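Local structure of coiled-coil and C2 domain-containing protein 1-like (6EI6) at residues Thr140-Glu145 against Thr156-Ile161; Phe195-Arg200 against Gly211-Lys216. The protein binds phosphatidylinositol monophosphates and regulates the ESCRT pathway in endosomal protein sorting, where the ESCRT-III core component Shrub needs it for full activity. All blocks are in the same frame, centred on the assembly; numbering follows the deposited sequence.

Contact 1. Residues Thr140-Glu145 against Thr156-Ile161; sequences TYVRVE and TKTNVI. With SO4 (sulfate ion), chain D.
T156 and V144 form an antiparallel hydrogen-bonded pair in a β-hairpin of the C2 domain. V144 N reaches T156 O at 2.8 Å, and T156 N gives a bond back to V144 O. On the same face T156 CG2 lies against V144 CB.

K157 follows, across from R143, on the other face. The two side chains run alongside each other. K157 CD packs 3.7 Å from Y141 CD2. A bend at the end of the lysine chain (chi4 -96°) brings K157 NZ to 2.9 Å from O1 of a sulfate ion, probably picked up from the crystallisation solution. R143 NH1 bonds weakly to the same O1. Y141 CE2 lies 3.8 Å above the centre of the R143 guanidinium plane.

T158 grips V142 twice. T158 N donates to V142 O at 2.8 Å, and T158 OG1 accepts from V142 N at 3.2 Å. That hydroxyl also donates to N159 O. The register then shifts by one. V160 CG2 touches Y141 CB, and I161 O receives T140 N at 3.2 Å.

Strand 155-157 is outermost in its sheet. Strand 192-199 pairs with the other edge of 140-145, and V142, V144 and T158 pack on V124 of strand 119-128.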
ATOM      1  N   THR A 140      22.414   7.222 -14.302  1.00 72.89           N
ATOM      2  CA  THR A 140      21.873   6.358 -13.264  1.00 63.10           C
ATOM      3  C   THR A 140      20.958   5.311 -13.872  1.00 61.57           C
ATOM      4  O   THR A 140      20.398   5.486 -14.955  1.00 64.91           O
ATOM      5  CB  THR A 140      21.118   7.161 -12.203  1.00 62.40           C
ATOM      6  OG1 THR A 140      20.402   8.218 -12.847  1.00 68.49           O
ATOM      7  CG2 THR A 140      22.087   7.768 -11.217  1.00 59.39           C
ATOM      8  N   TYR A 141      20.842   4.204 -13.150  1.00 60.90           N
ATOM      9  CA  TYR A 141      19.879   3.154 -13.431  1.00 55.73           C
ATOM     10  C   TYR A 141      19.544   2.496 -12.096  1.00 53.29           C
ATOM     11  O   TYR A 141      20.283   2.636 -11.117  1.00 53.72           O
ATOM     12  CB  TYR A 141      20.421   2.155 -14.470  1.00 51.05           C
ATOM     13  CG  TYR A 141      21.557   1.305 -13.965  1.00 54.59           C
ATOM     14  CD1 TYR A 141      22.875   1.754 -14.028  1.00 55.22           C
ATOM     15  CD2 TYR A 141      21.315   0.060 -13.409  1.00 52.62           C
ATOM     16  CE1 TYR A 141      23.917   0.982 -13.549  1.00 50.45           C
ATOM     17  CE2 TYR A 141      22.351  -0.714 -12.925  1.00 59.49           C
ATOM     18  CZ  TYR A 141      23.654  -0.245 -12.998  1.00 55.39           C
ATOM     19  OH  TYR A 141      24.678  -1.028 -12.506  1.00 54.76           O
ATOM     20  N   VAL A 142      18.411   1.797 -12.046  1.00 53.52           N
ATOM     21  CA  VAL A 142      17.900   1.220 -10.805  1.00 49.44           C
ATOM     22  C   VAL A 142      17.698  -0.275 -11.007  1.00 47.85           C
ATOM     23  O   VAL A 142      17.071  -0.690 -11.984  1.00 55.00           O
ATOM     24  CB  VAL A 142      16.583   1.900 -10.367  1.00 48.59           C
ATOM     25  CG1 VAL A 142      16.159   1.422  -8.990  1.00 44.96           C
ATOM     26  CG2 VAL A 142      16.712   3.413 -10.403  1.00 43.84           C
ATOM     27  N   ARG A 143      18.247  -1.077 -10.098  1.00 42.14           N
ATOM     28  CA  ARG A 143      17.990  -2.507 -10.051  1.00 45.19           C
ATOM     29  C   ARG A 143      16.839  -2.803  -9.101  1.00 52.11           C
ATOM     30  O   ARG A 143      16.745  -2.212  -8.021  1.00 47.58           O
ATOM     31  CB  ARG A 143      19.216  -3.270  -9.567  1.00 47.60           C
ATOM     32  CG  ARG A 143      20.447  -3.102 -10.411  1.00 57.32           C
ATOM     33  CD  ARG A 143      21.497  -4.155 -10.030  1.00 56.09           C
ATOM     34  NE  ARG A 143      22.663  -4.092 -10.904  1.00 59.32           N
ATOM     35  CZ  ARG A 143      22.678  -4.494 -12.176  1.00 69.77           C
ATOM     36  NH1 ARG A 143      21.580  -4.992 -12.749  1.00 63.20           N
ATOM     37  NH2 ARG A 143      23.800  -4.388 -12.882  1.00 70.40           N
ATOM     38  N   VAL A 144      15.983  -3.743  -9.495  1.00 50.86           N
ATOM     39  CA  VAL A 144      14.805  -4.125  -8.727  1.00 41.49           C
ATOM     40  C   VAL A 144      14.923  -5.598  -8.389  1.00 45.41           C
ATOM     41  O   VAL A 144      15.193  -6.420  -9.270  1.00 53.82           O
ATOM     42  CB  VAL A 144      13.506  -3.857  -9.504  1.00 43.48           C
ATOM     43  CG1 VAL A 144      12.298  -4.333  -8.677  1.00 41.96           C
ATOM     44  CG2 VAL A 144      13.396  -2.370  -9.885  1.00 40.05           C
ATOM     45  N   GLU A 145      14.721  -5.930  -7.125  1.00 44.74           N
ATOM     46  CA  GLU A 145      14.815  -7.298  -6.646  1.00 48.11           C
ATOM     47  C   GLU A 145      13.537  -7.627  -5.883  1.00 53.12           C
ATOM     48  O   GLU A 145      13.260  -7.022  -4.843  1.00 48.40           O
ATOM     49  CB  GLU A 145      16.048  -7.469  -5.765  1.00 49.59           C
ATOM     50  CG  GLU A 145      16.210  -8.856  -5.184  1.00 58.26           C
ATOM     51  CD  GLU A 145      17.584  -9.069  -4.625  1.00 61.34           C
ATOM     52  OE1 GLU A 145      18.354  -8.088  -4.563  1.00 66.39           O
ATOM     53  OE2 GLU A 145      17.897 -10.211  -4.240  1.00 69.71           O
ATOM     54  N   THR A 156      15.771  -7.326 -12.027  1.00 50.15           N
ATOM     55  CA  THR A 156      15.779  -6.622 -13.300  1.00 47.45           C
ATOM     56  C   THR A 156      16.317  -5.222 -13.047  1.00 45.69           C
ATOM     57  O   THR A 156      16.726  -4.901 -11.929  1.00 49.64           O
ATOM     58  CB  THR A 156      14.386  -6.598 -13.946  1.00 52.62           C
ATOM     59  OG1 THR A 156      14.384  -5.654 -15.026  1.00 55.92           O
ATOM     60  CG2 THR A 156      13.322  -6.174 -12.945  1.00 51.35           C
ATOM     61  N   LYS A 157      16.319  -4.381 -14.087  1.00 43.25           N
ATOM     62  CA  LYS A 157      16.871  -3.036 -13.941  1.00 50.46           C
ATOM     63  C   LYS A 157      16.278  -2.094 -14.981  1.00 49.68           C
ATOM     64  O   LYS A 157      15.854  -2.518 -16.056  1.00 50.70           O
ATOM     65  CB  LYS A 157      18.404  -3.033 -14.059  1.00 56.88           C
ATOM     66  CG  LYS A 157      18.946  -3.139 -15.490  1.00 54.49           C
ATOM     67  CD  LYS A 157      20.432  -2.816 -15.546  1.00 59.47           C
ATOM     68  CE  LYS A 157      20.968  -2.822 -16.976  1.00 62.04           C
ATOM     69  NZ  LYS A 157      21.586  -4.134 -17.314  1.00 71.67           N
ATOM     70  N   THR A 158      16.257  -0.808 -14.641  1.00 48.66           N
ATOM     71  CA  THR A 158      15.795   0.216 -15.561  1.00 51.73           C
ATOM     72  C   THR A 158      16.879   0.529 -16.586  1.00 62.40           C
ATOM     73  O   THR A 158      18.043   0.125 -16.457  1.00 61.17           O
ATOM     74  CB  THR A 158      15.414   1.498 -14.817  1.00 57.62           C
ATOM     75  OG1 THR A 158      16.575   2.329 -14.636  1.00 54.14           O
ATOM     76  CG2 THR A 158      14.799   1.174 -13.453  1.00 59.48           C
ATOM     77  N   ASN A 159      16.487   1.287 -17.608  1.00 60.78           N
ATOM     78  CA  ASN A 159      17.445   1.797 -18.576  1.00 64.23           C
ATOM     79  C   ASN A 159      18.430   2.713 -17.864  1.00 66.82           C
ATOM     80  O   ASN A 159      18.377   2.874 -16.641  1.00 69.35           O
ATOM     81  CB  ASN A 159      16.741   2.567 -19.701  1.00 65.09           C
ATOM     82  CG  ASN A 159      16.088   1.658 -20.731  1.00 64.65           C
ATOM     83  OD1 ASN A 159      16.264   0.430 -20.723  1.00 62.42           O
ATOM     84  ND2 ASN A 159      15.323   2.264 -21.630  1.00 69.34           N
ATOM     85  N   VAL A 160      19.321   3.340 -18.611  1.00 70.98           N
ATOM     86  CA  VAL A 160      20.245   4.302 -18.046  1.00 67.62           C
ATOM     87  C   VAL A 160      19.779   5.661 -18.550  1.00 69.97           C
ATOM     88  O   VAL A 160      19.931   5.990 -19.733  1.00 77.67           O
ATOM     89  CB  VAL A 160      21.705   4.011 -18.430  1.00 72.40           C
ATOM     90  CG1 VAL A 160      22.653   4.987 -17.725  1.00 67.48           C
ATOM     91  CG2 VAL A 160      22.080   2.545 -18.115  1.00 65.31           C
ATOM     92  N   ILE A 161      19.162   6.445 -17.672  1.00 73.85           N
ATOM     93  CA  ILE A 161      19.002   7.856 -17.984  1.00 78.09           C
ATOM     94  C   ILE A 161      20.379   8.493 -17.946  1.00 78.89           C
ATOM     95  O   ILE A 161      21.269   8.054 -17.195  1.00 75.65           O
ATOM     96  CB  ILE A 161      18.024   8.550 -17.014  1.00 72.69           C
ATOM     97  CG1 ILE A 161      18.580   8.545 -15.588  1.00 74.47           C
ATOM     98  CG2 ILE A 161      16.661   7.905 -17.087  1.00 65.54           C
ATOM     99  CD1 ILE A 161      19.519   9.715 -15.248  1.00 71.84           C
TER
HETATM  100  S   SO4 D 902      23.570  -7.454 -15.601  1.00118.35           S
HETATM  101  O1  SO4 D 902      22.704  -6.281 -15.769  1.00 93.57           O
HETATM  102  O2  SO4 D 902      22.820  -8.526 -14.933  1.00107.38           O
HETATM  103  O3  SO4 D 902      24.036  -7.922 -16.916  1.00109.82           O
HETATM  104  O4  SO4 D 902      24.730  -7.083 -14.786  1.00103.77           O

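Contact 2. Residues Phe195-Arg200 against Gly211-Lys216; sequences FEIYSR and GTVNVK. With SO4 (sulfate ion), chain C.
In the C2-domain β-sandwich, the hairpin of strands 192-199 and 208-216 is laced by backbone bonds between F195 and V213. F195 N meets V213 O at 2.7 Å, nearly along the C=O axis, and V213 N donates to F195 O. The non-hydrogen-bonded pair E196-T212 comes next. After it I197 N bonds to G211 O at 2.8 Å, while the return bond from G211 N to I197 O is weak.

The tight side carries F195, I197, V213 and V215. The F195 ring turns its edge to V213 O, which lies near the ring plane, 3.7 Å from F195 CD1. Farther out on that ring, F195 CE1 touches V215 CG2 at 4.1 Å. CG1 of I197 sits beside its own backbone N (chi1 -63°), and chi2 of 91° brings I197 CD1 to 3.3 Å from G211 O. I197 CD1 also meets V213 CG2. Strands 225-233 and 241-249 of the other sheet cover this side: L243 packs on F195 and I197, and Y230 on V213 and V215.

The other face is looser and partly open to solvent. E196 and T212 run alongside each other there, with E196 CG 4.0 Å from T212 OG1. Y198 OH donates to E196 OE1 over 3.3 Å, coming from above the carboxylate plane. With an alanine in place of E196, Y198 OH would probably lose this acceptor, and T212 OG1 the methylene beside it. L209 of strand 208-216 also packs on E196 and Y198.

Beyond the paired residues, K216 is exposed. Its NZ bonds to R190 O and to a sulfate ion that H191 ND1 and G192 N also hold. The K216 NZ to sulfate O3 distance is 3.2 Å.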
ATOM      1  N   PHE A 195      15.289  -1.727  -4.103  1.00 43.79           N
ATOM      2  CA  PHE A 195      15.672  -0.861  -5.216  1.00 40.35           C
ATOM      3  C   PHE A 195      17.098  -0.377  -4.994  1.00 45.86           C
ATOM      4  O   PHE A 195      17.369   0.309  -4.006  1.00 50.70           O
ATOM      5  CB  PHE A 195      14.744   0.347  -5.337  1.00 40.49           C
ATOM      6  CG  PHE A 195      13.331  -0.009  -5.622  1.00 46.57           C
ATOM      7  CD1 PHE A 195      12.464  -0.357  -4.589  1.00 41.91           C
ATOM      8  CD2 PHE A 195      12.859  -0.013  -6.924  1.00 43.17           C
ATOM      9  CE1 PHE A 195      11.170  -0.714  -4.851  1.00 42.93           C
ATOM     10  CE2 PHE A 195      11.553  -0.353  -7.194  1.00 44.08           C
ATOM     11  CZ  PHE A 195      10.703  -0.707  -6.149  1.00 46.81           C
ATOM     12  N   GLU A 196      17.999  -0.687  -5.920  1.00 49.10           N
ATOM     13  CA  GLU A 196      19.389  -0.239  -5.825  1.00 46.62           C
ATOM     14  C   GLU A 196      19.665   0.794  -6.907  1.00 42.24           C
ATOM     15  O   GLU A 196      19.462   0.521  -8.089  1.00 46.18           O
ATOM     16  CB  GLU A 196      20.345  -1.421  -5.919  1.00 40.10           C
ATOM     17  CG  GLU A 196      20.254  -2.287  -4.695  1.00 38.58           C
ATOM     18  CD  GLU A 196      21.045  -3.565  -4.819  1.00 51.14           C
ATOM     19  OE1 GLU A 196      21.618  -3.791  -5.899  1.00 54.48           O
ATOM     20  OE2 GLU A 196      21.091  -4.348  -3.841  1.00 62.48           O
ATOM     21  N   ILE A 197      20.091   1.986  -6.501  1.00 41.54           N
ATOM     22  CA  ILE A 197      20.315   3.086  -7.428  1.00 49.20           C
ATOM     23  C   ILE A 197      21.809   3.154  -7.746  1.00 53.22           C
ATOM     24  O   ILE A 197      22.647   3.276  -6.843  1.00 50.57           O
ATOM     25  CB  ILE A 197      19.796   4.413  -6.861  1.00 49.00           C
ATOM     26  CG1 ILE A 197      18.282   4.347  -6.661  1.00 50.38           C
ATOM     27  CG2 ILE A 197      20.111   5.539  -7.818  1.00 52.90           C
ATOM     28  CD1 ILE A 197      17.843   3.873  -5.270  1.00 47.22           C
ATOM     29  N   TYR A 198      22.157   3.044  -9.023  1.00 51.56           N
ATOM     30  CA  TYR A 198      23.552   2.948  -9.428  1.00 56.08           C
ATOM     31  C   TYR A 198      23.914   4.080 -10.374  1.00 59.58           C
ATOM     32  O   TYR A 198      23.121   4.439 -11.256  1.00 57.84           O
ATOM     33  CB  TYR A 198      23.844   1.625 -10.116  1.00 51.88           C
ATOM     34  CG  TYR A 198      24.056   0.448  -9.196  1.00 51.48           C
ATOM     35  CD1 TYR A 198      25.311   0.150  -8.689  1.00 52.01           C
ATOM     36  CD2 TYR A 198      23.013  -0.397  -8.871  1.00 51.07           C
ATOM     37  CE1 TYR A 198      25.507  -0.943  -7.863  1.00 42.76           C
ATOM     38  CE2 TYR A 198      23.213  -1.493  -8.054  1.00 47.32           C
ATOM     39  CZ  TYR A 198      24.455  -1.755  -7.554  1.00 41.61           C
ATOM     40  OH  TYR A 198      24.633  -2.851  -6.736  1.00 48.48           O
ATOM     41  N   SER A 199      25.112   4.644 -10.182  1.00 58.49           N
ATOM     42  CA  SER A 199      25.704   5.536 -11.177  1.00 63.63           C
ATOM     43  C   SER A 199      26.525   4.708 -12.159  1.00 61.62           C
ATOM     44  O   SER A 199      27.168   3.722 -11.767  1.00 60.85           O
ATOM     45  CB  SER A 199      26.590   6.602 -10.528  1.00 59.45           C
ATOM     46  OG  SER A 199      27.790   6.022 -10.046  1.00 65.00           O
ATOM     47  N   ARG A 200      26.484   5.097 -13.438  1.00 62.29           N
ATOM     48  CA  ARG A 200      27.126   4.326 -14.508  1.00 65.12           C
ATOM     49  C   ARG A 200      28.567   4.797 -14.657  1.00 64.80           C
ATOM     50  O   ARG A 200      28.831   5.837 -15.269  1.00 65.24           O
ATOM     51  CB  ARG A 200      26.362   4.473 -15.819  1.00 64.45           C
ATOM     52  CG  ARG A 200      26.574   3.344 -16.816  1.00 64.86           C
ATOM     53  CD  ARG A 200      27.395   3.811 -18.021  1.00 73.94           C
ATOM     54  NE  ARG A 200      26.800   4.949 -18.740  1.00 80.03           N
ATOM     55  CZ  ARG A 200      25.991   4.851 -19.804  1.00 81.24           C
ATOM     56  NH1 ARG A 200      25.665   3.654 -20.303  1.00 70.48           N
ATOM     57  NH2 ARG A 200      25.509   5.959 -20.377  1.00 74.29           N
ATOM     58  N   GLY A 211      22.632   4.469  -3.633  1.00 52.43           N
ATOM     59  CA  GLY A 211      21.833   4.240  -2.442  1.00 51.47           C
ATOM     60  C   GLY A 211      20.818   3.138  -2.666  1.00 49.83           C
ATOM     61  O   GLY A 211      20.526   2.748  -3.802  1.00 48.03           O
ATOM     62  N   THR A 212      20.282   2.649  -1.551  1.00 50.26           N
ATOM     63  CA  THR A 212      19.293   1.585  -1.531  1.00 49.06           C
ATOM     64  C   THR A 212      17.968   2.084  -0.942  1.00 50.92           C
ATOM     65  O   THR A 212      17.942   2.965  -0.070  1.00 48.98           O
ATOM     66  CB  THR A 212      19.823   0.376  -0.749  1.00 44.18           C
ATOM     67  OG1 THR A 212      20.987  -0.130  -1.418  1.00 49.16           O
ATOM     68  CG2 THR A 212      18.788  -0.745  -0.710  1.00 55.55           C
ATOM     69  N   VAL A 213      16.866   1.525  -1.457  1.00 46.40           N
ATOM     70  CA  VAL A 213      15.514   1.755  -0.961  1.00 45.55           C
ATOM     71  C   VAL A 213      14.826   0.403  -0.808  1.00 48.27           C
ATOM     72  O   VAL A 213      14.804  -0.393  -1.755  1.00 51.09           O
ATOM     73  CB  VAL A 213      14.709   2.653  -1.914  1.00 45.92           C
ATOM     74  CG1 VAL A 213      13.257   2.628  -1.532  1.00 43.79           C
ATOM     75  CG2 VAL A 213      15.259   4.079  -1.932  1.00 44.50           C
ATOM     76  N   ASN A 214      14.258   0.139   0.370  1.00 42.36           N
ATOM     77  CA  ASN A 214      13.550  -1.111   0.635  1.00 46.11           C
ATOM     78  C   ASN A 214      12.103  -0.812   1.001  1.00 47.41           C
ATOM     79  O   ASN A 214      11.847  -0.138   2.000  1.00 52.56           O
ATOM     80  CB  ASN A 214      14.221  -1.900   1.757  1.00 46.31           C
ATOM     81  CG  ASN A 214      15.401  -2.699   1.262  1.00 59.47           C
ATOM     82  OD1 ASN A 214      15.231  -3.644   0.484  1.00 61.89           O
ATOM     83  ND2 ASN A 214      16.613  -2.324   1.693  1.00 56.90           N
ATOM     84  N   VAL A 215      11.161  -1.329   0.215  1.00 43.04           N
ATOM     85  CA  VAL A 215       9.736  -1.050   0.401  1.00 45.43           C
ATOM     86  C   VAL A 215       9.007  -2.327   0.817  1.00 41.01           C
ATOM     87  O   VAL A 215       8.968  -3.305   0.059  1.00 39.41           O
ATOM     88  CB  VAL A 215       9.124  -0.458  -0.871  1.00 48.47           C
ATOM     89  CG1 VAL A 215       7.641  -0.204  -0.664  1.00 43.73           C
ATOM     90  CG2 VAL A 215       9.879   0.812  -1.246  1.00 42.62           C
ATOM     91  N   LYS A 216       8.441  -2.320   2.025  1.00 43.04           N
ATOM     92  CA  LYS A 216       7.688  -3.468   2.524  1.00 43.35           C
ATOM     93  C   LYS A 216       6.414  -3.684   1.707  1.00 44.06           C
ATOM     94  O   LYS A 216       5.718  -2.730   1.341  1.00 42.24           O
ATOM     95  CB  LYS A 216       7.315  -3.268   3.996  1.00 41.88           C
ATOM     96  CG  LYS A 216       8.484  -3.253   4.934  1.00 41.39           C
ATOM     97  CD  LYS A 216       9.259  -4.545   4.810  1.00 47.65           C
ATOM     98  CE  LYS A 216       9.665  -5.045   6.170  1.00 52.71           C
ATOM     99  NZ  LYS A 216      10.343  -6.361   6.032  1.00 65.31           N
TER
HETATM  100  S   SO4 C 901      13.057  -8.099   3.345  1.00 87.64           S
HETATM  101  O1  SO4 C 901      12.660  -8.760   2.089  1.00 74.54           O
HETATM  102  O2  SO4 C 901      12.865  -9.001   4.493  1.00 74.90           O
HETATM  103  O3  SO4 C 901      12.248  -6.880   3.526  1.00 70.10           O
HETATM  104  O4  SO4 C 901      14.485  -7.763   3.264  1.00 94.68           O

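From the N terminus, the chain first passes through the two long helices 34-62 and 66-91 and strand 119-128. Contact 1 then closes the loop between 140-145 and 156-161. Strand 171-176 and helix 182-190 follow, and contact 2 closes the second loop, between 195-200 and 211-216. The two hairpins come in series, and neither encloses the other. In space they are neighbours, with centres about 9 Å apart. Strands 140-145 and 192-199 join them: Y198 N lies 2.8 Å from Y141 O, and R143 N lies 2.8 Å from E196 O, both probable hydrogen bonds. Together they make one four-stranded antiparallel sheet of the C2 domain, with 155-157 and 208-216 outermost.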